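Local atomic coordinates of envelopment polyprotein (PDB entry 7A56), a protein that probably fuses the viral envelope with a host-cell membrane during entry, through its glycoprotein Gc, a class II fusion protein seen here in its postfusion form. Residues 79-84 with 331-336; 127-132 with 294-299; 150-155 with 278-283; 198-203 with 228-233. All blocks are in the same frame, centred on the assembly; numbering follows the deposited sequence.

Interaction 1: 79-84 with 331-336; sequences IPAING and SSVGTI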
loop_
_atom_site.group_PDB
_atom_site.type_symbol
_atom_site.label_atom_id
_atom_site.label_comp_id
_atom_site.label_asym_id
_atom_site.label_seq_id
_atom_site.Cartn_x
_atom_site.Cartn_y
_atom_site.Cartn_z
ATOM N N ILE A 79 14.420 20.890 0.999
ATOM C CA ILE A 79 15.212 19.741 1.385
ATOM C C ILE A 79 14.263 18.564 1.600
ATOM O O ILE A 79 13.163 18.769 2.131
ATOM C CB ILE A 79 16.034 20.003 2.671
ATOM C CG1 ILE A 79 16.817 18.768 3.117
ATOM C CG2 ILE A 79 15.181 20.520 3.829
ATOM C CD1 ILE A 79 17.800 19.066 4.242
ATOM N N PRO A 80 14.638 17.352 1.170
ATOM C CA PRO A 80 13.764 16.173 1.404
ATOM C C PRO A 80 13.477 15.975 2.871
ATOM O O PRO A 80 14.378 16.113 3.705
ATOM C CB PRO A 80 14.592 15.001 0.859
ATOM C CG PRO A 80 15.437 15.677 -0.258
ATOM C CD PRO A 80 15.820 17.023 0.332
ATOM N N ALA A 81 12.234 15.554 3.181
ATOM C CA ALA A 81 11.884 15.244 4.569
ATOM C C ALA A 81 12.446 13.855 4.846
ATOM O O ALA A 81 11.736 12.852 4.763
ATOM C CB ALA A 81 10.375 15.307 4.795
ATOM N N ILE A 82 13.759 13.805 5.139
ATOM C CA ILE A 82 14.488 12.555 5.356
ATOM C C ILE A 82 15.163 12.625 6.715
ATOM O O ILE A 82 15.829 13.603 7.028
ATOM C CB ILE A 82 15.522 12.281 4.237
ATOM C CG1 ILE A 82 14.778 11.885 2.970
ATOM C CG2 ILE A 82 16.538 11.163 4.668
ATOM C CD1 ILE A 82 15.675 11.742 1.698
ATOM N N ASN A 83 14.985 11.587 7.528
ATOM C CA ASN A 83 15.545 11.593 8.889
ATOM C C ASN A 83 17.070 11.801 8.922
ATOM O O ASN A 83 17.832 11.013 8.359
ATOM C CB ASN A 83 15.166 10.261 9.557
ATOM C CG ASN A 83 15.558 10.234 11.014
ATOM O OD1 ASN A 83 14.914 10.831 11.864
ATOM N ND2 ASN A 83 16.632 9.554 11.297
ATOM N N GLY A 84 17.523 12.823 9.668
ATOM C CA GLY A 84 18.926 13.134 9.828
ATOM C C GLY A 84 19.501 14.100 8.790
ATOM O O GLY A 84 20.619 14.570 8.966
ATOM N N SER A 331 12.228 6.269 4.104
ATOM C CA SER A 331 13.141 7.178 3.461
ATOM C C SER A 331 12.464 8.573 3.437
ATOM O O SER A 331 12.135 9.107 4.494
ATOM C CB SER A 331 13.522 6.615 2.099
ATOM O OG SER A 331 12.399 6.178 1.327
ATOM N N SER A 332 12.171 9.153 2.280
ATOM C CA SER A 332 11.530 10.482 2.247
ATOM C C SER A 332 10.044 10.412 2.576
ATOM O O SER A 332 9.342 9.562 2.053
ATOM C CB SER A 332 11.644 11.116 0.864
ATOM O OG SER A 332 11.132 12.447 0.918
ATOM N N VAL A 333 9.538 11.350 3.387
ATOM C CA VAL A 333 8.071 11.502 3.530
ATOM C C VAL A 333 7.559 12.787 2.886
ATOM O O VAL A 333 6.386 13.153 3.081
ATOM C CB VAL A 333 7.628 11.433 5.011
ATOM C CG1 VAL A 333 8.060 10.081 5.653
ATOM C CG2 VAL A 333 8.274 12.571 5.787
ATOM N N GLY A 334 8.395 13.492 2.137
ATOM C CA GLY A 334 7.890 14.686 1.530
ATOM C C GLY A 334 9.027 15.681 1.306
ATOM O O GLY A 334 10.190 15.291 1.190
ATOM N N THR A 335 8.659 16.958 1.256
ATOM C CA THR A 335 9.629 18.055 1.023
ATOM C C THR A 335 9.440 19.142 2.076
ATOM O O THR A 335 8.305 19.603 2.316
ATOM C CB THR A 335 9.418 18.668 -0.366
ATOM O OG1 THR A 335 9.509 17.691 -1.403
ATOM C CG2 THR A 335 10.439 19.887 -0.623
ATOM N N ILE A 336 10.537 19.599 2.679
ATOM C CA ILE A 336 10.530 20.785 3.531
ATOM C C ILE A 336 10.951 21.998 2.693
ATOM O O ILE A 336 12.086 22.055 2.193
ATOM C CB ILE A 336 11.462 20.627 4.761
ATOM C CG1 ILE A 336 11.167 19.325 5.568
ATOM C CG2 ILE A 336 11.393 21.896 5.715
ATOM C CD1 ILE A 336 9.782 19.237 6.075
HETATM O O HOH W 1 13.456 9.342 6.832
#
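The carbonyl oxygen of A81 is gripped twice from the facing segment: V333 N, tilted 18° from the carbonyl plane, gives A81 O a hydrogen bond of 3.0 Å, and S332 CA adds a CA-H...O contact to the same oxygen at 3.5 Å. The amide of this residue is used as well, A81 N donating to G334 O at 2.9 Å in an almost straight bond (177° at the hydrogen) that reaches the acceptor from well above its carbonyl plane. Two residues earlier, I79 and I336 make an antiparallel hydrogen-bonded pair, with I336 N to I79 O at 2.8 Å. Here strands 70-80 and 335-343 run as neighbours in an antiparallel sheet, and just past P80 the chain bends in an inverse gamma turn centred on A81. S332 OG stands anti to the backbone N (chi1 -174°), where it accepts from G334 N at 3.2 Å, an ST turn; the same hydroxyl also bonds T232 O of the second subunit. A81 CB packs on V333 CG2 at 3.6 Å, and the side chains of I79 and I336 lie alongside each other, pointing the same way. Farther on, I82 CG1 rests against S332 CA at 3.6 Å.

Interaction 2: 127-132 with 294-299; sequences INAKHE and VILRRC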
loop_
_atom_site.group_PDB
_atom_site.type_symbol
_atom_site.label_atom_id
_atom_site.label_comp_id
_atom_site.label_asym_id
_atom_site.label_seq_id
_atom_site.Cartn_x
_atom_site.Cartn_y
_atom_site.Cartn_z
ATOM N N ILE A 127 -3.807 -32.239 23.703
ATOM C CA ILE A 127 -5.234 -32.046 23.427
ATOM C C ILE A 127 -6.003 -32.187 24.722
ATOM O O ILE A 127 -5.966 -33.259 25.350
ATOM C CB ILE A 127 -5.786 -33.080 22.410
ATOM C CG1 ILE A 127 -4.933 -33.058 21.130
ATOM C CG2 ILE A 127 -7.275 -32.826 22.156
ATOM C CD1 ILE A 127 -5.352 -34.119 20.062
ATOM N N ASN A 128 -6.777 -31.163 25.081
ATOM C CA ASN A 128 -7.812 -31.343 26.101
ATOM C C ASN A 128 -9.018 -32.012 25.455
ATOM O O ASN A 128 -9.496 -31.543 24.422
ATOM C CB ASN A 128 -8.267 -30.017 26.691
ATOM C CG ASN A 128 -7.268 -29.433 27.677
ATOM O OD1 ASN A 128 -6.871 -30.074 28.635
ATOM N ND2 ASN A 128 -6.899 -28.203 27.461
ATOM N N ALA A 129 -9.523 -33.089 26.065
ATOM C CA ALA A 129 -10.585 -33.901 25.451
ATOM C C ALA A 129 -11.610 -34.360 26.495
ATOM O O ALA A 129 -11.293 -34.574 27.667
ATOM C CB ALA A 129 -10.030 -35.168 24.725
ATOM N N LYS A 130 -12.853 -34.493 26.050
ATOM C CA LYS A 130 -13.885 -35.188 26.810
ATOM C C LYS A 130 -14.562 -36.196 25.893
ATOM O O LYS A 130 -14.640 -35.975 24.689
ATOM C CB LYS A 130 -14.934 -34.231 27.372
ATOM C CG LYS A 130 -14.324 -32.968 27.970
ATOM C CD LYS A 130 -15.268 -32.422 29.004
ATOM C CE LYS A 130 -14.815 -31.082 29.567
ATOM N NZ LYS A 130 -15.956 -30.544 30.360
ATOM N N HIS A 131 -15.065 -37.299 26.465
ATOM C CA HIS A 131 -15.841 -38.212 25.619
ATOM C C HIS A 131 -16.808 -39.010 26.471
ATOM O O HIS A 131 -16.636 -39.154 27.693
ATOM C CB HIS A 131 -14.955 -39.177 24.806
ATOM C CG HIS A 131 -14.360 -40.268 25.631
ATOM N ND1 HIS A 131 -13.215 -40.091 26.379
ATOM C CD2 HIS A 131 -14.753 -41.554 25.843
ATOM C CE1 HIS A 131 -12.920 -41.216 27.008
ATOM N NE2 HIS A 131 -13.837 -42.121 26.698
ATOM N N GLU A 132 -17.849 -39.518 25.810
ATOM C CA GLU A 132 -18.807 -40.428 26.425
ATOM C C GLU A 132 -19.202 -41.498 25.411
ATOM O O GLU A 132 -19.026 -41.340 24.202
ATOM C CB GLU A 132 -20.084 -39.719 26.879
ATOM C CG GLU A 132 -19.883 -38.382 27.516
ATOM C CD GLU A 132 -20.012 -38.400 29.016
ATOM O OE1 GLU A 132 -20.107 -37.287 29.598
ATOM O OE2 GLU A 132 -20.001 -39.509 29.613
ATOM N N VAL A 294 -10.827 -44.193 23.079
ATOM C CA VAL A 294 -10.830 -43.137 22.079
ATOM C C VAL A 294 -9.401 -42.907 21.620
ATOM O O VAL A 294 -8.499 -42.758 22.453
ATOM C CB VAL A 294 -11.446 -41.861 22.672
ATOM C CG1 VAL A 294 -11.223 -40.654 21.780
ATOM C CG2 VAL A 294 -12.960 -42.100 22.910
ATOM N N ILE A 295 -9.176 -42.940 20.302
ATOM C CA ILE A 295 -7.862 -42.622 19.738
ATOM C C ILE A 295 -8.000 -41.275 19.064
ATOM O O ILE A 295 -8.815 -41.115 18.151
ATOM C CB ILE A 295 -7.363 -43.699 18.760
ATOM C CG1 ILE A 295 -7.699 -45.136 19.263
ATOM C CG2 ILE A 295 -5.815 -43.458 18.425
ATOM C CD1 ILE A 295 -6.784 -45.661 20.293
ATOM N N LEU A 296 -7.282 -40.257 19.566
ATOM C CA LEU A 296 -7.436 -38.902 19.088
ATOM C C LEU A 296 -6.038 -38.446 18.661
ATOM O O LEU A 296 -5.167 -38.261 19.512
ATOM C CB LEU A 296 -8.029 -38.029 20.189
ATOM C CG LEU A 296 -8.747 -36.766 19.777
ATOM C CD1 LEU A 296 -10.011 -37.194 19.017
ATOM C CD2 LEU A 296 -9.108 -36.063 21.061
ATOM N N ARG A 297 -5.794 -38.389 17.348
ATOM C CA ARG A 297 -4.452 -38.082 16.864
ATOM C C ARG A 297 -4.308 -36.624 16.472
ATOM O O ARG A 297 -3.177 -36.173 16.235
ATOM C CB ARG A 297 -4.082 -38.948 15.656
ATOM C CG ARG A 297 -3.952 -40.452 15.965
ATOM C CD ARG A 297 -4.168 -41.287 14.668
ATOM N NE ARG A 297 -4.123 -42.721 15.028
ATOM C CZ ARG A 297 -3.016 -43.482 15.088
ATOM N NH1 ARG A 297 -1.817 -43.000 14.758
ATOM N NH2 ARG A 297 -3.109 -44.751 15.484
ATOM N N ARG A 298 -5.413 -35.895 16.381
ATOM C CA ARG A 298 -5.333 -34.470 16.112
ATOM C C ARG A 298 -6.696 -33.902 16.452
ATOM O O ARG A 298 -7.700 -34.578 16.273
ATOM C CB ARG A 298 -4.947 -34.157 14.647
ATOM C CG ARG A 298 -4.500 -32.703 14.401
ATOM C CD ARG A 298 -3.960 -32.538 12.981
ATOM N NE ARG A 298 -5.055 -32.592 12.023
ATOM C CZ ARG A 298 -4.956 -33.046 10.770
ATOM N NH1 ARG A 298 -3.776 -33.482 10.314
ATOM N NH2 ARG A 298 -6.049 -33.105 9.997
ATOM N N CYS A 299 -6.719 -32.684 16.998
ATOM C CA CYS A 299 -7.993 -32.006 17.226
ATOM C C CYS A 299 -8.199 -30.911 16.197
ATOM O O CYS A 299 -8.887 -31.104 15.174
ATOM C CB CYS A 299 -8.068 -31.439 18.667
ATOM S SG CYS A 299 -9.688 -30.673 19.036
#
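I127 reaches across from strand 127-132 to L296 and C299, and its two branches divide the work. This is packing between two layers of beta structure: the long strand 98-134 on one side, the two-stranded antiparallel hairpin of 281-285 and 293-296 on the other, with strands running nearly antiparallel (150°) and their axes 9.8 Å apart. From CB, the CG2 methyl of I127 goes to C299 CB at 3.8 Å, and it also meets L296 CD2 at 3.9 Å. The other branch leaves CB through CG1, anti to the carbonyl carbon (chi1 -54°), and then runs out extended, so that I127 CD1 ends on the backbone just past the corner at R297, 3.6 Å from C299 N, with R298 C a little farther off. Two residues along the strand on the same face, A129 CB shares L296 CD2 with I127, again at 3.9 Å; a single leucine methyl thus sits against two residues. The joint is tied covalently beside this packing, since C299 is disulfide-bonded to C179 on strand 172-183, which itself pairs with strand 98-134. On the hairpin, L296 and V294 also lie against F282, so the apolar face is shared with its partner strand. At the far end H131 and V294 lie alongside, each pointing back toward the other's strand, in a CH-pi contact. V294 CG2 hangs over one face of the imidazole, 3.7 Å from the ring centroid, displaced toward the rim where it comes within 3.5 Å of H131 CD2.

Interaction 3: 150-155 with 278-283; sequences VTFSKE and GTPKFD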
loop_
_atom_site.group_PDB
_atom_site.type_symbol
_atom_site.label_atom_id
_atom_site.label_comp_id
_atom_site.label_asym_id
_atom_site.label_seq_id
_atom_site.Cartn_x
_atom_site.Cartn_y
_atom_site.Cartn_z
ATOM N N VAL A 150 -14.185 -28.439 19.464
ATOM C CA VAL A 150 -14.762 -29.027 18.256
ATOM C C VAL A 150 -15.243 -30.430 18.655
ATOM O O VAL A 150 -14.780 -31.019 19.637
ATOM C CB VAL A 150 -13.827 -29.071 17.024
ATOM C CG1 VAL A 150 -13.484 -27.614 16.538
ATOM C CG2 VAL A 150 -12.525 -29.774 17.345
ATOM N N THR A 151 -16.235 -30.947 17.933
ATOM C CA THR A 151 -16.827 -32.240 18.328
ATOM C C THR A 151 -16.416 -33.375 17.401
ATOM O O THR A 151 -15.937 -33.184 16.282
ATOM C CB THR A 151 -18.351 -32.151 18.358
ATOM O OG1 THR A 151 -18.795 -31.707 17.079
ATOM C CG2 THR A 151 -18.832 -31.129 19.404
ATOM N N PHE A 152 -16.645 -34.607 17.887
ATOM C CA PHE A 152 -16.443 -35.766 17.041
ATOM C C PHE A 152 -17.412 -36.844 17.506
ATOM O O PHE A 152 -17.823 -36.860 18.667
ATOM C CB PHE A 152 -15.008 -36.326 17.108
ATOM C CG PHE A 152 -14.459 -36.466 18.522
ATOM C CD1 PHE A 152 -14.728 -37.611 19.284
ATOM C CD2 PHE A 152 -13.634 -35.458 19.059
ATOM C CE1 PHE A 152 -14.245 -37.745 20.564
ATOM C CE2 PHE A 152 -13.123 -35.585 20.355
ATOM C CZ PHE A 152 -13.449 -36.751 21.115
ATOM N N SER A 153 -17.785 -37.734 16.591
ATOM C CA SER A 153 -18.717 -38.809 16.994
ATOM C C SER A 153 -18.687 -39.925 15.954
ATOM O O SER A 153 -18.349 -39.706 14.780
ATOM C CB SER A 153 -20.156 -38.309 17.170
ATOM O OG SER A 153 -20.657 -37.779 15.939
ATOM N N LYS A 154 -19.112 -41.118 16.390
ATOM C CA LYS A 154 -19.359 -42.228 15.479
ATOM C C LYS A 154 -20.625 -42.952 15.916
ATOM O O LYS A 154 -20.756 -43.328 17.092
ATOM C CB LYS A 154 -18.184 -43.213 15.451
ATOM C CG LYS A 154 -17.044 -42.778 14.492
ATOM C CD LYS A 154 -15.885 -43.768 14.420
ATOM C CE LYS A 154 -14.767 -43.249 13.472
ATOM N NZ LYS A 154 -15.136 -43.411 12.037
ATOM N N GLU A 155 -21.564 -43.093 14.968
ATOM C CA GLU A 155 -22.770 -43.884 15.135
ATOM C C GLU A 155 -22.398 -45.367 15.088
ATOM O O GLU A 155 -21.294 -45.739 14.653
ATOM C CB GLU A 155 -23.777 -43.632 14.003
ATOM C CG GLU A 155 -24.205 -42.199 13.748
ATOM C CD GLU A 155 -25.163 -41.640 14.762
ATOM O OE1 GLU A 155 -25.696 -42.411 15.580
ATOM O OE2 GLU A 155 -25.439 -40.397 14.707
ATOM N N GLY A 278 -11.209 -27.468 12.460
ATOM C CA GLY A 278 -10.650 -28.635 11.799
ATOM C C GLY A 278 -11.493 -29.852 12.145
ATOM O O GLY A 278 -12.339 -29.774 13.037
ATOM N N THR A 279 -11.232 -30.965 11.473
ATOM C CA THR A 279 -11.914 -32.249 11.682
ATOM C C THR A 279 -11.017 -33.144 12.520
ATOM O O THR A 279 -9.926 -33.510 12.052
ATOM C CB THR A 279 -12.193 -32.900 10.341
ATOM O OG1 THR A 279 -13.030 -32.029 9.587
ATOM C CG2 THR A 279 -12.903 -34.309 10.537
ATOM N N PRO A 280 -11.363 -33.444 13.772
ATOM C CA PRO A 280 -10.478 -34.273 14.598
ATOM C C PRO A 280 -10.190 -35.610 13.953
ATOM O O PRO A 280 -11.054 -36.203 13.297
ATOM C CB PRO A 280 -11.270 -34.453 15.888
ATOM C CG PRO A 280 -12.018 -33.127 15.988
ATOM C CD PRO A 280 -12.458 -32.866 14.571
ATOM N N LYS A 281 -8.969 -36.089 14.165
ATOM C CA LYS A 281 -8.610 -37.427 13.726
ATOM C C LYS A 281 -9.007 -38.346 14.868
ATOM O O LYS A 281 -8.230 -38.563 15.800
ATOM C CB LYS A 281 -7.124 -37.536 13.441
ATOM C CG LYS A 281 -6.670 -36.794 12.187
ATOM C CD LYS A 281 -5.192 -37.098 12.067
ATOM C CE LYS A 281 -4.712 -37.028 10.649
ATOM N NZ LYS A 281 -3.272 -37.427 10.593
ATOM N N PHE A 282 -10.216 -38.904 14.763
ATOM C CA PHE A 282 -10.880 -39.637 15.837
ATOM C C PHE A 282 -11.184 -41.059 15.372
ATOM O O PHE A 282 -11.762 -41.250 14.291
ATOM C CB PHE A 282 -12.214 -38.938 16.188
ATOM C CG PHE A 282 -13.202 -39.834 16.948
ATOM C CD1 PHE A 282 -12.855 -40.405 18.176
ATOM C CD2 PHE A 282 -14.484 -40.037 16.457
ATOM C CE1 PHE A 282 -13.797 -41.253 18.892
ATOM C CE2 PHE A 282 -15.412 -40.854 17.159
ATOM C CZ PHE A 282 -15.060 -41.425 18.381
ATOM N N ASP A 283 -10.809 -42.031 16.181
ATOM C CA ASP A 283 -11.219 -43.422 15.964
ATOM C C ASP A 283 -11.277 -44.065 17.334
ATOM O O ASP A 283 -11.084 -43.405 18.362
ATOM C CB ASP A 283 -10.235 -44.122 14.969
ATOM C CG ASP A 283 -10.906 -45.231 14.146
ATOM O OD1 ASP A 283 -11.894 -45.807 14.652
ATOM O OD2 ASP A 283 -10.413 -45.562 13.032
#
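G278 opens the segment with a loose approach, its carbonyl oxygen near V150 CG1. Two residues on, P280 turns its ring to the strand: P280 CG meets V150 CG2 at 3.7 Å, P280 CB lies 4.1 Å from F152 CD2, and P280 CD comes close to T151 O. K281 points away, and its backbone pairs with R297 and R298, just past strand 293-296. The two segments belong to different layers, since strand 150-158 pairs with 172-183 and strand 281-285 with 293-296; strand 150-154 faces 281-283 across 7.7 Å between axes, their directions 31° apart. In that gap F152 CD1 sits over the centre of the F282 ring, 3.5 Å from F282 CD1, the two ring planes inclined at 36°, an oblique pairing. S153 C lies at the ring edge, 3.6 Å from F282 CE2. K154 CG touches the same atom at 3.7 Å, the lysine chain running alongside the ring, pointing the other way. Last, D283 OD1 stays 4.8 Å from K154 NZ; the carboxylate turns to the second subunit, with a salt bridge to R156 and a hydrogen bond from E155 N there. The nearest atoms of the K154 side chain and a bound phosphate ion, probably from the crystallisation liquor, are about 3 Å apart.

Interaction 4: 198-203 with 228-233; sequences KDVEVC and LDIQTI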
loop_
_atom_site.group_PDB
_atom_site.type_symbol
_atom_site.label_atom_id
_atom_site.label_comp_id
_atom_site.label_asym_id
_atom_site.label_seq_id
_atom_site.Cartn_x
_atom_site.Cartn_y
_atom_site.Cartn_z
ATOM N N LYS A 198 2.725 10.555 10.119
ATOM C CA LYS A 198 4.106 10.987 10.104
ATOM C C LYS A 198 4.422 11.767 11.361
ATOM O O LYS A 198 3.576 12.481 11.908
ATOM C CB LYS A 198 4.361 11.910 8.897
ATOM C CG LYS A 198 3.922 11.280 7.614
ATOM C CD LYS A 198 4.188 12.214 6.485
ATOM C CE LYS A 198 3.630 11.571 5.252
ATOM N NZ LYS A 198 2.118 11.899 5.053
ATOM N N ASP A 199 5.657 11.618 11.831
ATOM C CA ASP A 199 6.170 12.404 12.941
ATOM C C ASP A 199 7.468 13.060 12.448
ATOM O O ASP A 199 8.487 12.367 12.295
ATOM C CB ASP A 199 6.385 11.476 14.145
ATOM C CG ASP A 199 6.993 12.188 15.362
ATOM O OD1 ASP A 199 7.184 13.421 15.345
ATOM O OD2 ASP A 199 7.282 11.496 16.361
ATOM N N VAL A 200 7.419 14.373 12.167
ATOM C CA VAL A 200 8.531 15.086 11.522
ATOM C C VAL A 200 8.898 16.271 12.396
ATOM O O VAL A 200 8.029 17.075 12.782
ATOM C CB VAL A 200 8.193 15.551 10.084
ATOM C CG1 VAL A 200 9.352 16.377 9.454
ATOM C CG2 VAL A 200 7.878 14.354 9.214
ATOM N N GLU A 201 10.183 16.373 12.714
ATOM C CA GLU A 201 10.688 17.516 13.439
ATOM C C GLU A 201 11.798 18.145 12.626
ATOM O O GLU A 201 12.705 17.450 12.141
ATOM C CB GLU A 201 11.182 17.083 14.816
ATOM C CG GLU A 201 11.782 18.256 15.666
ATOM C CD GLU A 201 12.465 17.713 16.921
ATOM O OE1 GLU A 201 13.117 16.648 16.828
ATOM O OE2 GLU A 201 12.322 18.318 17.987
ATOM N N VAL A 202 11.784 19.478 12.559
ATOM C CA VAL A 202 12.785 20.197 11.767
ATOM C C VAL A 202 13.383 21.289 12.630
ATOM O O VAL A 202 12.720 21.815 13.529
ATOM C CB VAL A 202 12.185 20.810 10.483
ATOM C CG1 VAL A 202 11.573 19.716 9.613
ATOM C CG2 VAL A 202 11.191 21.890 10.828
ATOM N N CYS A 203 14.677 21.581 12.410
ATOM C CA CYS A 203 15.398 22.519 13.256
ATOM C C CYS A 203 16.101 23.564 12.400
ATOM O O CYS A 203 16.520 23.294 11.274
ATOM C CB CYS A 203 16.506 21.874 14.140
ATOM S SG CYS A 203 15.858 20.539 15.222
ATOM N N LEU A 228 9.042 27.848 7.227
ATOM C CA LEU A 228 9.234 26.515 6.697
ATOM C C LEU A 228 7.876 25.831 6.576
ATOM O O LEU A 228 6.943 26.150 7.316
ATOM C CB LEU A 228 10.145 25.633 7.600
ATOM C CG LEU A 228 11.513 26.170 8.069
ATOM C CD1 LEU A 228 11.278 26.809 9.421
ATOM C CD2 LEU A 228 12.552 25.037 8.148
ATOM N N ASP A 229 7.739 24.930 5.593
ATOM C CA ASP A 229 6.516 24.090 5.540
ATOM C C ASP A 229 6.892 22.688 5.082
ATOM O O ASP A 229 7.928 22.470 4.430
ATOM C CB ASP A 229 5.393 24.682 4.652
ATOM C CG ASP A 229 5.701 24.677 3.135
ATOM O OD1 ASP A 229 5.844 23.600 2.527
ATOM O OD2 ASP A 229 5.770 25.785 2.510
ATOM N N ILE A 230 6.043 21.693 5.409
ATOM C CA ILE A 230 6.186 20.393 4.764
ATOM C C ILE A 230 5.089 20.214 3.707
ATOM O O ILE A 230 3.918 20.544 3.933
ATOM C CB ILE A 230 6.162 19.260 5.807
ATOM C CG1 ILE A 230 6.431 17.947 5.099
ATOM C CG2 ILE A 230 4.812 19.288 6.557
ATOM C CD1 ILE A 230 6.628 16.728 6.141
ATOM N N GLN A 231 5.473 19.750 2.523
ATOM C CA GLN A 231 4.544 19.262 1.518
ATOM C C GLN A 231 4.659 17.733 1.487
ATOM O O GLN A 231 5.769 17.180 1.499
ATOM C CB GLN A 231 4.882 19.875 0.140
ATOM C CG GLN A 231 4.774 21.387 0.119
ATOM C CD GLN A 231 3.386 21.875 0.505
ATOM O OE1 GLN A 231 2.358 21.381 -0.034
ATOM N NE2 GLN A 231 3.333 22.842 1.456
ATOM N N THR A 232 3.529 17.049 1.501
ATOM C CA THR A 232 3.591 15.603 1.619
ATOM C C THR A 232 2.364 14.984 0.967
ATOM O O THR A 232 1.547 15.668 0.334
ATOM C CB THR A 232 3.716 15.219 3.104
ATOM O OG1 THR A 232 3.841 13.768 3.249
ATOM C CG2 THR A 232 2.452 15.688 3.836
ATOM N N ILE A 233 2.217 13.652 1.160
ATOM C CA ILE A 233 1.090 12.913 0.639
ATOM C C ILE A 233 0.790 11.838 1.687
ATOM O O ILE A 233 1.688 11.372 2.384
ATOM C CB ILE A 233 1.431 12.296 -0.747
ATOM C CG1 ILE A 233 1.632 13.397 -1.812
ATOM C CG2 ILE A 233 0.352 11.299 -1.307
ATOM C CD1 ILE A 233 2.222 12.880 -3.077
#
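K198 and T232 reach toward each other tip to tip, and V200 and I230 do the same two residues along. The lysine chain is extended as far as CE and then bent at its last torsion (chi4 87°), which swings the ammonium past the threonine to the backbone beyond it: K198 NZ donates to I233 O at 2.8 Å, arriving 51° above the carbonyl plane. The bend also brings K198 CE within 3.0 Å of T232 OG1. That hydroxyl has a partner of its own, a hydrogen bond with V333 O. In the middle, V200 CG2 points at I230 CD1, the two methyls 4.1 Å apart. The isoleucine gets there because its CG1 stands anti to the backbone N (chi1 -175°). V202 CG2 and L228 CD2 continue the row at 4.4 Å, a lighter contact.

These are two antiparallel-running strands from separate sheets, the inner side chains meeting between the two sheets, consistent with the beta sandwich of domain I in class II fusion proteins. The alternate residues of each strand turn to the other face. D199 and E201 both make salt bridges with R108 on strand 98-134. D229 and Q231 bond each other, Q231 NE2 to D229 OD1 at 2.8 Å, and face the third subunit, where T58 and H78 bind D229 and T335 binds Q231. Strand 197-206 lies between strands 98-134 and 209-214, whereas strand 226-231 lies beside 335-343, whose I336 packs against both V202 and I230.

Overall arrangement
The four contacts form two groups at opposite sides of the chain's centre. Interactions 1 and 4 have centres 8 Å apart and touch through neighbouring strands 335-343 and 226-231: T335 O lies 2.8 Å from Q231 N, a probable backbone hydrogen bond, and I336 CG2 packs on D229 O. Interactions 2 and 3, also 8 Å apart between centres, share the hairpin of 281-285 and 293-296, with I295 N 2.8 Å from D283 O and C299 SG against V150 CG2. Between the groups the centres are 58 to 59 Å apart. Strand 98-134 links them, pairing with 197-206 in one and supplying 127-132 in the other. Both groups also touch neighbouring subunits of the trimer.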